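Local coordinates for protein catalase-3 (Neurospora crassa, PDB 4AJ9) that catalyses the breakdown of hydrogen peroxide to oxygen and water as a heme-containing large-subunit catalase, probably protecting cells from peroxide damage, at residues 606-610 with 611-615; 395-398 with 399-402. All blocks are in the same frame, centred on the assembly; numbering follows the deposited sequence.

How the contacts relate
Contact 1 (606-610 with 611-615) and contact 2 (395-398 with 399-402) lie on opposite sides of the chain's centre, with centres about 76 Å apart and nearest atoms about 64 Å apart, so they do not touch. Contact 2 comes first in sequence, late in the catalase region; contact 1 belongs to the C-terminal domain of long catalases. Their centres are about 46 Å and 33 Å, respectively, from the centre of the chain, and both are remote from the heme and the predicted active-site residues. Both are local turns at subunit boundaries: contact 1 lies against the second subunit, contact 2 against the third and, at one corner, the fourth.

Contact 1 (606-610 with 611-615); sequences PLFPA and GRPSQ
Pro609 and Arg612, the two ends of a type II beta turn, meet through both backbone and side chain. The Arg612 N to Pro609 O hydrogen bond closes the turn at 3.1 Å, with a bent N-H...O angle of 142°. Gly611, the third residue of the turn, has the positive phi (79°) expected there; a beta carbon would run into Ala610 O. It is also the N-cap residue, and its O accepts the first helical bond, from Gln615 N at 2.7 Å. The Arg612 side chain leaves the helix with CG anti to the backbone N (chi1 174°), then bends at chi2 and chi3, folding back so that one guanidinium face lies against the Pro609 ring. CG of Pro609 comes within 3.4 Å of Arg612 NH2, while Pro609 CD sits 3.8 Å above the guanidinium plane, nearer its rim than its centre. NH1 is gripped by two carbonyls, Tyr577 O and Ser578 O, which help fix the rotation of the group. A second, apolar contact runs from Phe608 to the start of the helix. The Phe608 ring turns toward Pro613, and its CE1 lies 3.5 Å from Pro613 CD; CD1 is 3.9 Å from Arg612 CB. Pro613, in the first helical turn, has no N-H to offer, and none is needed there. Tyr577 packs against both Phe608 and Pro613, while Gln615 pairs with Gln615 of the second subunit. The turn thus starts helix 612-622, which links strand 587-590 to its parallel neighbour 627-630 in the six-stranded sheet, and Tyr577 ties that start to the chain just past edge strand 575-576.

Contact 2 (395-398 with 399-402); sequences HHYS and PSYL
Ser398 and Pro399 are joined by a cis peptide bond, which brings their CA atoms to 2.9 Å and sends the chain back on itself. Beyond this bend Tyr397 faces Ser400: with CG between the backbone N and the carbonyl carbon (chi1 53°), its ring lies beside the returning chain, and CE2 comes 3.4 Å from Ser400 CB. Pro399 O approaches the edge of the same ring, 3.5 Å from Tyr397 CD2; this carbonyl oxygen is buried without a polar partner. Tyr397 OH and Ser400 OG both bind OD2 of Asp178 of the third subunit, so one carboxylate oxygen holds the two hydroxyls. The backbone from Tyr397 to Ser400 fits a type VIb turn, the class built round a cis-proline, with 6.7 Å between the CA atoms of Tyr397 and Ser400. Just before it, His396 centres an inverse gamma turn with a weak bond from Tyr397 N to His395 O. At the mouth of the reversal Leu402 CB stands over one face of the His395 imidazole, a CH-pi contact 3.6 Å from the ring centroid and only 7° off its normal. Leu402 CG lies beside its backbone N (chi1 -64°), which takes CD1 to the CD2-NE2 side of the ring, 3.5 Å from His395 NE2. An alanine in place of His395 would probably open a gap beneath Leu402 and leave its side chain freer to turn. Asn403 ND2 bonds to His395 O and, weakly, to Tyr397 O, while Gln29 of the fourth subunit packs against Ser398 and Pro399.

Contact 1 (606-610 with 611-615)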
# COMPACT_ATOMS: atom_id res chain seq x y z
N PRO C 606 -15.08 23.50 -46.26
CA PRO C 606 -15.49 22.51 -45.26
C PRO C 606 -14.27 21.85 -44.63
O PRO C 606 -14.40 21.22 -43.59
CB PRO C 606 -16.28 21.48 -46.08
CG PRO C 606 -16.71 22.23 -47.32
CD PRO C 606 -15.57 23.16 -47.61
N LEU C 607 -13.10 22.02 -45.23
CA LEU C 607 -11.89 21.36 -44.74
C LEU C 607 -11.27 21.99 -43.48
O LEU C 607 -10.45 21.37 -42.80
CB LEU C 607 -10.83 21.23 -45.85
CG LEU C 607 -11.21 20.23 -46.94
CD1 LEU C 607 -10.28 20.34 -48.15
CD2 LEU C 607 -11.24 18.80 -46.37
N PHE C 608 -11.66 23.22 -43.16
CA PHE C 608 -11.16 23.86 -41.94
C PHE C 608 -12.16 24.87 -41.39
O PHE C 608 -13.05 25.31 -42.11
CB PHE C 608 -9.79 24.50 -42.17
CG PHE C 608 -9.76 25.46 -43.34
CD1 PHE C 608 -10.21 26.76 -43.20
CD2 PHE C 608 -9.25 25.05 -44.56
CE1 PHE C 608 -10.18 27.64 -44.27
CE2 PHE C 608 -9.22 25.94 -45.63
CZ PHE C 608 -9.68 27.23 -45.48
N PRO C 609 -12.02 25.23 -40.11
CA PRO C 609 -12.91 26.23 -39.51
C PRO C 609 -12.80 27.59 -40.19
O PRO C 609 -11.70 28.01 -40.56
CB PRO C 609 -12.43 26.31 -38.06
CG PRO C 609 -11.82 24.93 -37.79
CD PRO C 609 -11.15 24.59 -39.10
N ALA C 610 -13.93 28.27 -40.34
CA ALA C 610 -13.97 29.60 -40.96
C ALA C 610 -12.86 30.50 -40.42
O ALA C 610 -12.66 30.59 -39.22
CB ALA C 610 -15.34 30.24 -40.74
N GLY C 611 -12.12 31.15 -41.32
CA GLY C 611 -11.10 32.11 -40.91
C GLY C 611 -9.77 31.55 -40.43
O GLY C 611 -8.88 32.32 -40.06
N ARG C 612 -9.60 30.23 -40.47
CA ARG C 612 -8.42 29.59 -39.87
C ARG C 612 -7.06 30.11 -40.37
O ARG C 612 -6.20 30.45 -39.56
CB ARG C 612 -8.51 28.06 -39.97
CG ARG C 612 -7.27 27.30 -39.51
CD ARG C 612 -6.89 27.57 -38.04
NE ARG C 612 -7.97 27.32 -37.09
CZ ARG C 612 -8.32 26.13 -36.63
NH1 ARG C 612 -7.70 25.04 -37.06
NH2 ARG C 612 -9.32 26.02 -35.75
N PRO C 613 -6.86 30.19 -41.70
CA PRO C 613 -5.60 30.77 -42.18
C PRO C 613 -5.39 32.17 -41.62
O PRO C 613 -4.31 32.47 -41.09
CB PRO C 613 -5.77 30.79 -43.70
CG PRO C 613 -6.75 29.66 -43.98
CD PRO C 613 -7.71 29.72 -42.81
N SER C 614 -6.42 33.02 -41.71
CA SER C 614 -6.34 34.37 -41.15
C SER C 614 -6.08 34.38 -39.65
O SER C 614 -5.36 35.25 -39.15
CB SER C 614 -7.63 35.15 -41.44
OG SER C 614 -7.85 35.29 -42.82
N GLN C 615 -6.68 33.45 -38.92
CA GLN C 615 -6.54 33.45 -37.47
C GLN C 615 -5.10 33.12 -37.09
O GLN C 615 -4.54 33.71 -36.16
CB GLN C 615 -7.50 32.44 -36.82
CG GLN C 615 -7.59 32.57 -35.30
CD GLN C 615 -8.14 33.91 -34.87
OE1 GLN C 615 -9.26 34.27 -35.22
NE2 GLN C 615 -7.35 34.65 -34.09

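Contact 2 (395-398 with 399-402)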
# COMPACT_ATOMS: atom_id res chain seq x y z
N HIS C 395 25.25 -11.89 8.59
CA HIS C 395 25.50 -11.10 9.79
C HIS C 395 25.24 -9.62 9.49
O HIS C 395 26.15 -8.81 9.30
CB HIS C 395 26.91 -11.39 10.34
CG HIS C 395 27.13 -12.84 10.61
ND1 HIS C 395 27.89 -13.64 9.78
CD2 HIS C 395 26.63 -13.66 11.56
CE1 HIS C 395 27.87 -14.88 10.23
NE2 HIS C 395 27.12 -14.92 11.32
N HIS C 396 23.94 -9.31 9.43
CA HIS C 396 23.41 -8.04 8.95
C HIS C 396 23.28 -7.00 10.07
O HIS C 396 22.22 -6.41 10.28
CB HIS C 396 22.06 -8.26 8.26
CG HIS C 396 21.06 -9.01 9.10
ND1 HIS C 396 21.41 -9.75 10.21
CD2 HIS C 396 19.71 -9.12 8.99
CE1 HIS C 396 20.33 -10.29 10.74
NE2 HIS C 396 19.28 -9.93 10.01
N TYR C 397 24.37 -6.79 10.78
CA TYR C 397 24.39 -5.84 11.88
C TYR C 397 25.83 -5.42 12.11
O TYR C 397 26.77 -6.13 11.74
CB TYR C 397 23.82 -6.47 13.15
CG TYR C 397 24.50 -7.78 13.50
CD1 TYR C 397 24.07 -8.96 12.93
CD2 TYR C 397 25.59 -7.82 14.36
CE1 TYR C 397 24.68 -10.16 13.22
CE2 TYR C 397 26.22 -9.03 14.65
CZ TYR C 397 25.76 -10.19 14.07
OH TYR C 397 26.36 -11.41 14.33
N SER C 398 26.00 -4.25 12.73
CA SER C 398 27.31 -3.75 13.12
C SER C 398 27.20 -3.17 14.52
O SER C 398 26.18 -2.57 14.85
CB SER C 398 27.77 -2.66 12.15
OG SER C 398 29.07 -2.20 12.47
N PRO C 399 28.23 -3.35 15.36
CA PRO C 399 29.48 -4.06 15.08
C PRO C 399 29.32 -5.56 15.18
O PRO C 399 28.33 -6.05 15.74
CB PRO C 399 30.41 -3.59 16.20
CG PRO C 399 29.47 -3.35 17.35
CD PRO C 399 28.22 -2.77 16.72
N SER C 400 30.30 -6.30 14.67
CA SER C 400 30.21 -7.74 14.63
C SER C 400 31.59 -8.37 14.47
O SER C 400 32.38 -7.93 13.64
CB SER C 400 29.31 -8.17 13.47
OG SER C 400 29.44 -9.56 13.23
N TYR C 401 31.86 -9.40 15.26
CA TYR C 401 33.05 -10.22 15.08
C TYR C 401 32.84 -11.14 13.89
O TYR C 401 33.74 -11.31 13.06
CB TYR C 401 33.35 -11.04 16.35
CG TYR C 401 34.32 -12.18 16.10
CD1 TYR C 401 35.69 -11.95 16.04
CD2 TYR C 401 33.86 -13.47 15.90
CE1 TYR C 401 36.58 -12.99 15.80
CE2 TYR C 401 34.73 -14.51 15.67
CZ TYR C 401 36.09 -14.27 15.62
OH TYR C 401 36.95 -15.31 15.37
N LEU C 402 31.64 -11.72 13.80
CA LEU C 402 31.32 -12.71 12.77
C LEU C 402 31.37 -12.23 11.31
O LEU C 402 31.62 -13.03 10.42
CB LEU C 402 29.96 -13.35 13.05
CG LEU C 402 29.85 -14.17 14.34
CD1 LEU C 402 28.41 -14.65 14.56
CD2 LEU C 402 30.81 -15.34 14.26